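Local coordinates for protein mannose-6-phosphate isomerase (PDB 2QH5) that probably transfers GMP from GTP to mannose 1-phosphate, giving GDP-mannose and diphosphate, this chain being the N-terminal nucleotidyltransferase part of a longer type 2 mannose-6-phosphate isomerase, at residues A[145-156]-A[175-186]. Sequence-based numbering, arbitrary orientation.
Sequences IDKPNTEFGYIE and AIEFQKSGGFYF
The ring of Phe186 sits between Ile145 and Phe152. Ile145 sets CG1 over the face, almost exactly on the ring normal, 3.9 Å from the centroid of Phe186, a CH-pi contact; Phe152 puts CD2 over the opposite face, toward the rim, the two planes inclined obliquely, while its CB approaches Phe186 CD1 at 3.6 Å. A third aromatic, Tyr154, receives the edge of Phe186 on its own face, with the two planes at 79°, while the rim of Phe186 also meets the carbonyl oxygen of Lys147 in the plane of the ring. With CG of Phe186 anti to its carbonyl carbon (chi1 -79°), the ring runs alongside Tyr154 on the same side of the sheet.

Beside this cluster the helix 172-181 closes on the loop. Ala175 CB comes to 3.5 Å from Tyr154 OH, and Pro148, centre of an inverse gamma turn, rests against Ala175, Ile176 and Gln179. The Gln179 chain bends at chi2 (75°), which swings its amide across the proline ring; NE2 makes a weak, bent bond to Asp146 O at 3.1 Å.

Strands 153-156 and 184-194 run antiparallel, and Ile155 with Tyr185 forms a hydrogen-bonded pair through two nearly straight backbone bonds, Ile155 N to Tyr185 O at 2.9 Å. Next along, extended Glu156 lays its CG over one face of Phe184, 4.1 Å from the centroid, and its OE2 continues to a salt bridge with Arg165 on the adjoining strand 165-168.

Chemically, then, this outlying part of the GT-A-type nucleotidyltransferase domain is joined mainly by aromatic and aliphatic packing around a short two-bond strand pairing. Gln179 OE1 is buried against Ile145 and Pro148 without a hydrogen-bond partner in the model, which probably carries some cost.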
loop_
_atom_site.group_PDB
_atom_site.type_symbol
_atom_site.label_atom_id
_atom_site.label_comp_id
_atom_site.label_asym_id
_atom_site.label_seq_id
_atom_site.Cartn_x
_atom_site.Cartn_y
_atom_site.Cartn_z
ATOM N N ILE A 145 18.020 8.197 -1.720
ATOM C CA ILE A 145 17.781 9.479 -2.370
ATOM C C ILE A 145 18.910 9.888 -3.317
ATOM O O ILE A 145 20.087 9.836 -2.954
ATOM C CB ILE A 145 17.620 10.594 -1.308
ATOM C CG1 ILE A 145 16.577 10.197 -0.259
ATOM C CG2 ILE A 145 17.275 11.926 -1.964
ATOM C CD1 ILE A 145 16.484 11.153 0.915
ATOM N N ASP A 146 18.545 10.286 -4.535
ATOM C CA ASP A 146 19.469 11.009 -5.409
ATOM C C ASP A 146 18.995 12.451 -5.647
ATOM O O ASP A 146 19.700 13.403 -5.302
ATOM C CB ASP A 146 19.740 10.257 -6.729
ATOM C CG ASP A 146 18.537 9.473 -7.231
ATOM O OD1 ASP A 146 17.457 10.074 -7.424
ATOM O OD2 ASP A 146 18.682 8.250 -7.451
ATOM N N LYS A 147 17.799 12.601 -6.211
ATOM C CA LYS A 147 17.215 13.921 -6.453
ATOM C C LYS A 147 16.148 14.258 -5.408
ATOM O O LYS A 147 15.064 13.675 -5.412
ATOM C CB LYS A 147 16.628 14.016 -7.867
ATOM C CG LYS A 147 17.661 14.144 -8.991
ATOM C CD LYS A 147 18.091 12.788 -9.559
ATOM C CE LYS A 147 16.939 12.074 -10.267
ATOM N NZ LYS A 147 16.330 12.892 -11.356
ATOM N N PRO A 148 16.460 15.208 -4.510
ATOM C CA PRO A 148 15.576 15.581 -3.400
ATOM C C PRO A 148 14.320 16.386 -3.789
ATOM O O PRO A 148 14.342 17.621 -3.769
ATOM C CB PRO A 148 16.489 16.408 -2.485
ATOM C CG PRO A 148 17.570 16.920 -3.365
ATOM C CD PRO A 148 17.724 15.968 -4.507
ATOM N N ASN A 149 13.233 15.685 -4.117
ATOM C CA ASN A 149 11.940 16.340 -4.364
ATOM C C ASN A 149 10.979 16.221 -3.173
ATOM O O ASN A 149 10.988 15.222 -2.451
ATOM C CB ASN A 149 11.287 15.846 -5.665
ATOM C CG ASN A 149 10.747 14.430 -5.557
ATOM O OD1 ASN A 149 9.554 14.227 -5.320
ATOM N ND2 ASN A 149 11.621 13.446 -5.733
ATOM N N THR A 150 10.149 17.242 -2.987
ATOM C CA THR A 150 9.371 17.402 -1.754
ATOM C C THR A 150 7.964 16.804 -1.783
ATOM O O THR A 150 7.135 17.109 -0.921
ATOM C CB THR A 150 9.267 18.884 -1.357
ATOM O OG1 THR A 150 8.660 19.628 -2.421
ATOM C CG2 THR A 150 10.642 19.446 -1.071
ATOM N N GLU A 151 7.699 15.956 -2.772
ATOM C CA GLU A 151 6.416 15.270 -2.872
ATOM C C GLU A 151 6.458 13.939 -2.127
ATOM O O GLU A 151 5.416 13.356 -1.821
ATOM C CB GLU A 151 6.037 15.049 -4.340
ATOM C CG GLU A 151 5.599 16.317 -5.074
ATOM C CD GLU A 151 5.603 16.159 -6.587
ATOM O OE1 GLU A 151 6.687 15.911 -7.167
ATOM O OE2 GLU A 151 4.522 16.296 -7.199
ATOM N N PHE A 152 7.672 13.473 -1.830
ATOM C CA PHE A 152 7.882 12.172 -1.195
ATOM C C PHE A 152 7.914 12.209 0.330
ATOM O O PHE A 152 8.026 13.278 0.943
ATOM C CB PHE A 152 9.170 11.530 -1.712
ATOM C CG PHE A 152 9.001 10.782 -2.998
ATOM C CD1 PHE A 152 8.194 9.652 -3.059
ATOM C CD2 PHE A 152 9.659 11.194 -4.147
ATOM C CE1 PHE A 152 8.037 8.956 -4.249
ATOM C CE2 PHE A 152 9.511 10.504 -5.342
ATOM C CZ PHE A 152 8.699 9.382 -5.393
ATOM N N GLY A 153 7.801 11.023 0.927
ATOM C CA GLY A 153 7.986 10.837 2.363
ATOM C C GLY A 153 9.438 10.525 2.680
ATOM O O GLY A 153 10.113 9.798 1.943
ATOM N N TYR A 154 9.923 11.088 3.778
ATOM C CA TYR A 154 11.313 10.912 4.170
ATOM C C TYR A 154 11.404 10.064 5.423
ATOM O O TYR A 154 10.819 10.399 6.458
ATOM C CB TYR A 154 11.988 12.266 4.399
ATOM C CG TYR A 154 12.446 12.958 3.132
ATOM C CD1 TYR A 154 11.530 13.363 2.157
ATOM C CD2 TYR A 154 13.796 13.218 2.911
ATOM C CE1 TYR A 154 11.948 13.996 0.998
ATOM C CE2 TYR A 154 14.221 13.852 1.758
ATOM C CZ TYR A 154 13.295 14.236 0.806
ATOM O OH TYR A 154 13.722 14.865 -0.337
ATOM N N ILE A 155 12.129 8.955 5.312
ATOM C CA ILE A 155 12.418 8.100 6.461
ATOM C C ILE A 155 13.833 8.372 6.960
ATOM O O ILE A 155 14.801 8.211 6.211
ATOM C CB ILE A 155 12.315 6.596 6.110
ATOM C CG1 ILE A 155 10.985 6.274 5.428
ATOM C CG2 ILE A 155 12.487 5.757 7.360
ATOM C CD1 ILE A 155 10.971 4.927 4.728
ATOM N N GLU A 156 13.957 8.795 8.217
ATOM C CA GLU A 156 15.277 8.903 8.834
ATOM C C GLU A 156 15.665 7.566 9.427
ATOM O O GLU A 156 15.027 7.089 10.362
ATOM C CB GLU A 156 15.330 9.972 9.928
ATOM C CG GLU A 156 16.743 10.152 10.493
ATOM C CD GLU A 156 16.881 11.332 11.439
ATOM O OE1 GLU A 156 17.893 11.396 12.165
ATOM O OE2 GLU A 156 15.991 12.204 11.456
ATOM N N ALA A 175 14.521 19.289 2.688
ATOM C CA ALA A 175 14.822 18.203 1.748
ATOM C C ALA A 175 16.261 18.245 1.229
ATOM O O ALA A 175 16.808 17.224 0.797
ATOM C CB ALA A 175 13.840 18.225 0.582
ATOM N N ILE A 176 16.859 19.431 1.271
ATOM C CA ILE A 176 18.235 19.618 0.837
ATOM C C ILE A 176 19.164 19.523 2.049
ATOM O O ILE A 176 20.339 19.166 1.919
ATOM C CB ILE A 176 18.398 20.960 0.059
ATOM C CG1 ILE A 176 18.779 20.693 -1.404
ATOM C CG2 ILE A 176 19.355 21.942 0.763
ATOM C CD1 ILE A 176 17.584 20.476 -2.318
ATOM N N GLU A 177 18.618 19.821 3.227
ATOM C CA GLU A 177 19.360 19.726 4.481
ATOM C C GLU A 177 19.536 18.266 4.902
ATOM O O GLU A 177 20.586 17.885 5.423
ATOM C CB GLU A 177 18.641 20.513 5.577
ATOM C CG GLU A 177 19.502 20.841 6.781
ATOM C CD GLU A 177 18.911 21.950 7.632
ATOM O OE1 GLU A 177 17.688 21.919 7.900
ATOM O OE2 GLU A 177 19.676 22.852 8.035
ATOM N N PHE A 178 18.505 17.459 4.662
ATOM C CA PHE A 178 18.548 16.025 4.943
ATOM C C PHE A 178 19.248 15.262 3.814
ATOM O O PHE A 178 19.506 14.061 3.927
ATOM C CB PHE A 178 17.136 15.464 5.172
ATOM C CG PHE A 178 16.426 16.048 6.372
ATOM C CD1 PHE A 178 17.130 16.421 7.514
ATOM C CD2 PHE A 178 15.043 16.194 6.368
ATOM C CE1 PHE A 178 16.470 16.951 8.618
ATOM C CE2 PHE A 178 14.373 16.723 7.468
ATOM C CZ PHE A 178 15.088 17.100 8.594
ATOM N N GLN A 179 19.537 15.973 2.725
ATOM C CA GLN A 179 20.341 15.443 1.630
ATOM C C GLN A 179 21.790 15.298 2.088
ATOM O O GLN A 179 22.396 14.234 1.935
ATOM C CB GLN A 179 20.261 16.376 0.415
ATOM C CG GLN A 179 20.930 15.848 -0.846
ATOM C CD GLN A 179 20.117 14.759 -1.521
ATOM O OE1 GLN A 179 18.925 14.610 -1.258
ATOM N NE2 GLN A 179 20.759 13.995 -2.397
ATOM N N LYS A 180 22.320 16.381 2.659
ATOM C CA LYS A 180 23.695 16.450 3.154
ATOM C C LYS A 180 23.911 15.563 4.385
ATOM O O LYS A 180 24.975 14.957 4.541
ATOM C CB LYS A 180 24.063 17.904 3.482
ATOM C CG LYS A 180 25.511 18.115 3.915
ATOM C CD LYS A 180 25.667 19.376 4.749
ATOM C CE LYS A 180 27.058 19.463 5.360
ATOM N NZ LYS A 180 27.193 20.632 6.273
ATOM N N SER A 181 22.895 15.490 5.246
ATOM C CA SER A 181 22.969 14.740 6.501
ATOM C C SER A 181 23.308 13.253 6.338
ATOM O O SER A 181 24.131 12.717 7.083
ATOM C CB SER A 181 21.661 14.889 7.283
ATOM O OG SER A 181 21.634 16.098 8.017
ATOM N N GLY A 182 22.677 12.592 5.370
ATOM C CA GLY A 182 22.867 11.156 5.171
ATOM C C GLY A 182 22.024 10.333 6.132
ATOM O O GLY A 182 21.625 10.814 7.193
ATOM N N GLY A 183 21.756 9.084 5.765
ATOM C CA GLY A 183 20.882 8.228 6.565
ATOM C C GLY A 183 19.412 8.564 6.357
ATOM O O GLY A 183 18.575 8.322 7.238
ATOM N N PHE A 184 19.109 9.127 5.188
ATOM C CA PHE A 184 17.739 9.450 4.795
ATOM C C PHE A 184 17.325 8.706 3.532
ATOM O O PHE A 184 18.076 8.650 2.553
ATOM C CB PHE A 184 17.566 10.956 4.609
ATOM C CG PHE A 184 17.149 11.668 5.857
ATOM C CD1 PHE A 184 18.092 12.269 6.677
ATOM C CD2 PHE A 184 15.808 11.719 6.224
ATOM C CE1 PHE A 184 17.707 12.921 7.840
ATOM C CE2 PHE A 184 15.411 12.373 7.382
ATOM C CZ PHE A 184 16.361 12.976 8.192
ATOM N N TYR A 185 16.125 8.132 3.571
ATOM C CA TYR A 185 15.588 7.357 2.458
ATOM C C TYR A 185 14.225 7.904 2.018
ATOM O O TYR A 185 13.475 8.468 2.823
ATOM C CB TYR A 185 15.427 5.885 2.854
ATOM C CG TYR A 185 16.690 5.147 3.258
ATOM C CD1 TYR A 185 17.269 4.203 2.409
ATOM C CD2 TYR A 185 17.280 5.354 4.502
ATOM C CE1 TYR A 185 18.414 3.506 2.782
ATOM C CE2 TYR A 185 18.429 4.669 4.879
ATOM C CZ TYR A 185 18.988 3.747 4.019
ATOM O OH TYR A 185 20.122 3.070 4.403
ATOM N N PHE A 186 13.911 7.739 0.735
ATOM C CA PHE A 186 12.560 7.987 0.239
ATOM C C PHE A 186 11.666 6.852 0.699
ATOM O O PHE A 186 12.028 5.679 0.584
ATOM C CB PHE A 186 12.521 8.027 -1.294
ATOM C CG PHE A 186 12.999 9.322 -1.896
ATOM C CD1 PHE A 186 12.601 10.548 -1.367
ATOM C CD2 PHE A 186 13.822 9.311 -3.022
ATOM C CE1 PHE A 186 13.032 11.743 -1.935
ATOM C CE2 PHE A 186 14.258 10.498 -3.594
ATOM C CZ PHE A 186 13.860 11.718 -3.051
#